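Local coordinates for 2,3-dehydroadipyl-CoA hydratase (Escherichia coli, PDB 4FZW), which catalyses the reversible hydration of 2,3-dehydroadipyl-CoA to 3-hydroxyadipyl-CoA in the degradation of phenylacetate, at residues L29-M35 with T83-W88; Q92-L98 with K209-R213. All coordinates share one frame; numbering follows the deposited sequence.

Contact 1: residues L29-M35 with T83-W88; sequences LNNALLM and TRPQLW
R84 reaches from the first turn of helix 84-92 across to the backbone that leads into helix 31-46. From CB the chain runs to CG, which lies 3.8 Å from N31 OD1 and also touches CD2 of L34. The chain bends at chi3, about the CG-CD bond (110°), and this turn helps carry the guanidinium over the L34 methyl: CD2 sits 4.0 Å above the plane, over its centre, while NE is hydrogen-bonded to a bound glycerol. At the tip, NH2 donates to L29 O at 2.9 Å with an N-H...O angle of 150°, coming from above the carbonyl plane. NH1 lies near N31 N, but both are donors; E70 OE1 accepts a hydrogen bond from N31 N and forms a long, weak ion pair with NH1.

L34 stands between the two helices, its CB directed at helix 84-92. Its CD2 meets L87 CD1 at 3.8 Å and W88 NE1 at 3.6 Å, crossing the indole side chain at about a right angle. L29 CD1 approaches W88 CH2 at 4.0 Å, and the bent M35 chain brings CE to L87 CD2 at 3.9 Å. The short helical segments run roughly parallel, 30° apart. W88 NE1 and R84 NE hydrogen-bond the same glycerol oxygen; the molecule, probably from the crystallisation liquor, may mark a pocket beside this helix pair of the crotonase fold.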
loop_
_atom_site.group_PDB
_atom_site.type_symbol
_atom_site.label_atom_id
_atom_site.label_comp_id
_atom_site.label_asym_id
_atom_site.label_seq_id
_atom_site.Cartn_x
_atom_site.Cartn_y
_atom_site.Cartn_z
ATOM N N LEU B 29 22.409 21.940 11.200
ATOM C CA LEU B 29 21.012 22.189 11.533
ATOM C C LEU B 29 20.800 22.152 13.021
ATOM O O LEU B 29 20.772 21.102 13.628
ATOM C CB LEU B 29 20.095 21.186 10.834
ATOM C CG LEU B 29 20.059 21.372 9.319
ATOM C CD1 LEU B 29 19.180 20.325 8.684
ATOM C CD2 LEU B 29 19.555 22.760 9.002
ATOM N N ASN B 30 20.685 23.330 13.607
ATOM C CA ASN B 30 20.282 23.449 15.007
ATOM C C ASN B 30 18.814 23.112 15.209
ATOM O O ASN B 30 17.994 23.220 14.289
ATOM C CB ASN B 30 20.506 24.873 15.527
ATOM C CG ASN B 30 21.769 25.004 16.325
ATOM O OD1 ASN B 30 22.419 24.009 16.639
ATOM N ND2 ASN B 30 22.112 26.236 16.695
ATOM N N ASN B 31 18.484 22.734 16.432
ATOM C CA ASN B 31 17.102 22.695 16.845
ATOM C C ASN B 31 16.437 24.043 16.585
ATOM O O ASN B 31 15.368 24.129 15.973
ATOM C CB ASN B 31 17.036 22.376 18.327
ATOM C CG ASN B 31 16.077 21.254 18.638
ATOM O OD1 ASN B 31 14.990 21.165 18.065
ATOM N ND2 ASN B 31 16.479 20.379 19.559
ATOM N N ALA B 32 17.081 25.102 17.061
ATOM C CA ALA B 32 16.568 26.443 16.848
ATOM C C ALA B 32 16.502 26.764 15.363
ATOM O O ALA B 32 15.517 27.331 14.917
ATOM C CB ALA B 32 17.400 27.456 17.584
ATOM N N LEU B 33 17.530 26.384 14.595
ATOM C CA LEU B 33 17.565 26.678 13.156
ATOM C C LEU B 33 16.446 25.926 12.431
ATOM O O LEU B 33 15.622 26.511 11.715
ATOM C CB LEU B 33 18.931 26.343 12.559
ATOM C CG LEU B 33 19.179 26.656 11.071
ATOM C CD1 LEU B 33 18.705 28.055 10.694
ATOM C CD2 LEU B 33 20.650 26.451 10.694
ATOM N N LEU B 34 16.410 24.624 12.650
ATOM C CA LEU B 34 15.281 23.821 12.227
ATOM C C LEU B 34 13.924 24.459 12.560
ATOM O O LEU B 34 13.054 24.549 11.686
ATOM C CB LEU B 34 15.359 22.458 12.888
ATOM C CG LEU B 34 14.562 21.407 12.142
ATOM C CD1 LEU B 34 15.119 21.303 10.732
ATOM C CD2 LEU B 34 14.620 20.076 12.871
ATOM N N MET B 35 13.724 24.888 13.808
ATOM C CA MET B 35 12.426 25.466 14.195
ATOM C C MET B 35 12.154 26.791 13.476
ATOM O O MET B 35 11.031 27.056 13.063
ATOM C CB MET B 35 12.306 25.639 15.719
ATOM C CG MET B 35 11.077 26.437 16.173
ATOM S SD MET B 35 9.474 25.554 16.190
ATOM C CE MET B 35 9.703 24.480 17.613
ATOM N N THR B 83 11.291 16.482 19.996
ATOM C CA THR B 83 10.473 17.399 19.204
ATOM C C THR B 83 10.798 17.365 17.712
ATOM O O THR B 83 9.916 17.568 16.873
ATOM C CB THR B 83 10.655 18.855 19.695
ATOM O OG1 THR B 83 9.765 19.719 18.979
ATOM C CG2 THR B 83 12.100 19.319 19.487
ATOM N N ARG B 84 12.063 17.090 17.396
ATOM C CA ARG B 84 12.599 17.220 16.033
ATOM C C ARG B 84 11.805 16.533 14.915
ATOM O O ARG B 84 11.602 17.115 13.853
ATOM C CB ARG B 84 14.056 16.759 15.983
ATOM C CG ARG B 84 15.075 17.855 16.243
ATOM C CD ARG B 84 16.479 17.283 16.253
ATOM N NE ARG B 84 17.245 17.699 15.087
ATOM C CZ ARG B 84 17.882 18.860 15.005
ATOM N NH1 ARG B 84 17.827 19.712 16.021
ATOM N NH2 ARG B 84 18.565 19.172 13.913
ATOM N N PRO B 85 11.367 15.286 15.144
ATOM C CA PRO B 85 10.651 14.580 14.079
ATOM C C PRO B 85 9.397 15.286 13.565
ATOM O O PRO B 85 9.102 15.190 12.370
ATOM C CB PRO B 85 10.326 13.243 14.728
ATOM C CG PRO B 85 11.538 13.004 15.607
ATOM C CD PRO B 85 11.845 14.357 16.186
ATOM N N GLN B 86 8.692 16.007 14.429
ATOM C CA GLN B 86 7.474 16.703 14.019
ATOM C C GLN B 86 7.815 17.984 13.256
ATOM O O GLN B 86 7.014 18.472 12.464
ATOM C CB GLN B 86 6.618 17.042 15.245
ATOM C CG GLN B 86 7.281 18.109 16.111
ATOM C CD GLN B 86 6.477 18.514 17.326
ATOM O OE1 GLN B 86 5.578 17.789 17.784
ATOM N NE2 GLN B 86 6.805 19.689 17.868
ATOM N N LEU B 87 8.999 18.538 13.503
ATOM C CA LEU B 87 9.478 19.687 12.714
ATOM C C LEU B 87 9.776 19.252 11.281
ATOM O O LEU B 87 9.380 19.916 10.320
ATOM C CB LEU B 87 10.718 20.307 13.342
ATOM C CG LEU B 87 10.625 20.760 14.796
ATOM C CD1 LEU B 87 11.906 21.490 15.194
ATOM C CD2 LEU B 87 9.397 21.643 14.992
ATOM N N TRP B 88 10.453 18.114 11.145
ATOM C CA TRP B 88 10.665 17.503 9.829
ATOM C C TRP B 88 9.345 17.272 9.074
ATOM O O TRP B 88 9.264 17.562 7.881
ATOM C CB TRP B 88 11.490 16.205 9.951
ATOM C CG TRP B 88 12.955 16.471 10.266
ATOM C CD1 TRP B 88 13.546 16.479 11.499
ATOM C CD2 TRP B 88 13.996 16.793 9.324
ATOM N NE1 TRP B 88 14.885 16.774 11.384
ATOM C CE2 TRP B 88 15.186 16.970 10.061
ATOM C CE3 TRP B 88 14.031 16.945 7.927
ATOM C CZ2 TRP B 88 16.408 17.296 9.448
ATOM C CZ3 TRP B 88 15.249 17.267 7.320
ATOM C CH2 TRP B 88 16.417 17.437 8.084
#

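Contact 2: residues Q92-L98 with K209-R213; sequences QAFNKPL and KQALR
The ammonium nitrogen of K209 is gripped by three groups: the carbonyl oxygens of F94 and K96, and the carboxylate of D118 in a salt bridge. In this crotonase fold the lysine thereby ties helix 202-214 to the loop between helix 84-92 and strand 98-102. NZ donates to F94 O at 3.0 Å from above the carbonyl plane, 43° out of it; the bond to K96 O is less certain in length, because that oxygen is not securely placed. D118 OD2 also accepts the backbone N-H of L98, so a single carboxylate oxygen joins the start of the strand to the lysine and probably stabilises its buried charge. The K209 chain is extended, with CG anti to the backbone N (chi1 -166°), and passes over the loop with CD 3.5 Å from N95 O. The K209 side chain crosses that of F94 at about a right angle, with NZ 4.0 Å from CD2 of F94.

One helical turn later, R213 lies against Q92 and A93. Its guanidinium is not hydrogen-bonded to Q92: the Q92 carbonyl oxygen sits over one face, offset toward the rim, 3.1 Å from NH1.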
loop_
_atom_site.group_PDB
_atom_site.type_symbol
_atom_site.label_atom_id
_atom_site.label_comp_id
_atom_site.label_asym_id
_atom_site.label_seq_id
_atom_site.Cartn_x
_atom_site.Cartn_y
_atom_site.Cartn_z
ATOM N N GLN B 92 8.016 19.091 5.480
ATOM C CA GLN B 92 7.487 18.334 4.360
ATOM C C GLN B 92 6.049 18.695 4.008
ATOM O O GLN B 92 5.599 18.429 2.908
ATOM C CB GLN B 92 7.564 16.837 4.655
ATOM C CG GLN B 92 6.546 16.033 3.865
ATOM C CD GLN B 92 6.729 14.558 4.024
ATOM O OE1 GLN B 92 7.421 13.917 3.214
ATOM N NE2 GLN B 92 6.104 13.989 5.069
ATOM N N ALA B 93 5.326 19.296 4.943
ATOM C CA ALA B 93 3.929 19.630 4.718
ATOM C C ALA B 93 3.808 20.982 4.024
ATOM O O ALA B 93 2.723 21.394 3.610
ATOM C CB ALA B 93 3.155 19.610 6.045
ATOM N N PHE B 94 4.934 21.670 3.882
ATOM C CA PHE B 94 4.945 22.903 3.119
ATOM C C PHE B 94 4.315 22.605 1.760
ATOM O O PHE B 94 4.729 21.683 1.067
ATOM C CB PHE B 94 6.371 23.444 2.977
ATOM C CG PHE B 94 6.472 24.700 2.140
ATOM C CD1 PHE B 94 5.961 25.904 2.599
ATOM C CD2 PHE B 94 7.083 24.678 0.902
ATOM C CE1 PHE B 94 6.052 27.064 1.836
ATOM C CE2 PHE B 94 7.180 25.844 0.128
ATOM C CZ PHE B 94 6.665 27.038 0.602
ATOM N N ASN B 95 3.304 23.382 1.391
ATOM C CA ASN B 95 2.446 23.036 0.262
ATOM C C ASN B 95 2.880 23.677 -1.065
ATOM O O ASN B 95 2.292 23.404 -2.110
ATOM C CB ASN B 95 0.992 23.404 0.595
ATOM C CG ASN B 95 0.779 24.923 0.720
ATOM O OD1 ASN B 95 1.712 25.682 0.961
ATOM N ND2 ASN B 95 -0.457 25.357 0.560
ATOM N N LYS B 96 3.898 24.539 -1.016
ATOM C CA LYS B 96 4.404 25.201 -2.222
ATOM C C LYS B 96 5.738 24.628 -2.707
ATOM O O LYS B 96 6.471 24.006 -1.938
ATOM C CB LYS B 96 4.513 26.710 -2.013
ATOM C CG LYS B 96 3.174 27.382 -1.733
ATOM C CD LYS B 96 3.351 28.858 -1.398
ATOM C CE LYS B 96 2.065 29.418 -0.797
ATOM N NZ LYS B 96 2.122 30.898 -0.580
ATOM N N PRO B 97 6.039 24.817 -3.999
ATOM C CA PRO B 97 7.310 24.326 -4.558
ATOM C C PRO B 97 8.529 24.760 -3.747
ATOM O O PRO B 97 8.652 25.914 -3.336
ATOM C CB PRO B 97 7.334 24.943 -5.949
ATOM C CG PRO B 97 5.857 24.939 -6.326
ATOM C CD PRO B 97 5.125 25.302 -5.049
ATOM N N LEU B 98 9.426 23.814 -3.510
ATOM C CA LEU B 98 10.560 24.038 -2.637
ATOM C C LEU B 98 11.808 23.538 -3.340
ATOM O O LEU B 98 11.958 22.340 -3.616
ATOM C CB LEU B 98 10.349 23.310 -1.303
ATOM C CG LEU B 98 11.315 23.527 -0.140
ATOM C CD1 LEU B 98 11.429 24.985 0.255
ATOM C CD2 LEU B 98 10.870 22.684 1.041
ATOM N N LYS B 209 1.918 19.872 -7.186
ATOM C CA LYS B 209 2.832 19.410 -6.151
ATOM C C LYS B 209 2.192 18.305 -5.319
ATOM O O LYS B 209 2.808 17.270 -5.046
ATOM C CB LYS B 209 3.284 20.552 -5.238
ATOM C CG LYS B 209 4.488 20.165 -4.385
ATOM C CD LYS B 209 4.770 21.158 -3.257
ATOM C CE LYS B 209 5.668 20.490 -2.229
ATOM N NZ LYS B 209 6.409 21.436 -1.357
ATOM N N GLN B 210 0.943 18.533 -4.926
ATOM C CA GLN B 210 0.206 17.595 -4.082
ATOM C C GLN B 210 0.109 16.229 -4.756
ATOM O O GLN B 210 0.373 15.207 -4.128
ATOM C CB GLN B 210 -1.171 18.157 -3.751
ATOM C CG GLN B 210 -1.982 17.254 -2.805
ATOM C CD GLN B 210 -1.293 17.014 -1.462
ATOM O OE1 GLN B 210 -0.215 17.555 -1.188
ATOM N NE2 GLN B 210 -1.919 16.195 -0.619
ATOM N N ALA B 211 -0.234 16.230 -6.045
ATOM C CA ALA B 211 -0.169 15.023 -6.868
ATOM C C ALA B 211 1.198 14.353 -6.827
ATOM O O ALA B 211 1.270 13.135 -6.787
ATOM C CB ALA B 211 -0.559 15.321 -8.315
ATOM N N LEU B 212 2.277 15.138 -6.849
ATOM C CA LEU B 212 3.618 14.556 -6.789
ATOM C C LEU B 212 3.928 13.931 -5.424
ATOM O O LEU B 212 4.515 12.842 -5.364
ATOM C CB LEU B 212 4.701 15.574 -7.178
ATOM C CG LEU B 212 4.724 16.074 -8.627
ATOM C CD1 LEU B 212 5.348 17.486 -8.739
ATOM C CD2 LEU B 212 5.420 15.074 -9.553
ATOM N N ARG B 213 3.555 14.615 -4.339
ATOM C CA ARG B 213 3.735 14.062 -2.987
ATOM C C ARG B 213 2.966 12.748 -2.792
ATOM O O ARG B 213 3.449 11.822 -2.148
ATOM C CB ARG B 213 3.282 15.060 -1.923
ATOM C CG ARG B 213 3.969 16.420 -1.983
ATOM C CD ARG B 213 3.269 17.409 -1.065
ATOM N NE ARG B 213 3.281 16.976 0.328
ATOM C CZ ARG B 213 2.713 17.648 1.323
ATOM N NH1 ARG B 213 2.779 17.179 2.566
ATOM N NH2 ARG B 213 2.075 18.785 1.070
#

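The two contacts follow one another along the chain: contact 1 closes in helix 84-92, whose end leads directly into the loop that opens contact 2. Their centres are 19 Å apart. Helix 31-46 also links them, since its first turn belongs to contact 1 while L41 and A44, further along, pack against F94 of contact 2. After the loop of contact 2 the chain enters strand 98-102, inside the six-stranded mixed sheet, so a helix, loop and strand in succession connect the glycerol site to the sheet. Both contacts also lie near subunit boundaries: P85 packs on R228 of the second subunit, and P97 on L161 of the third.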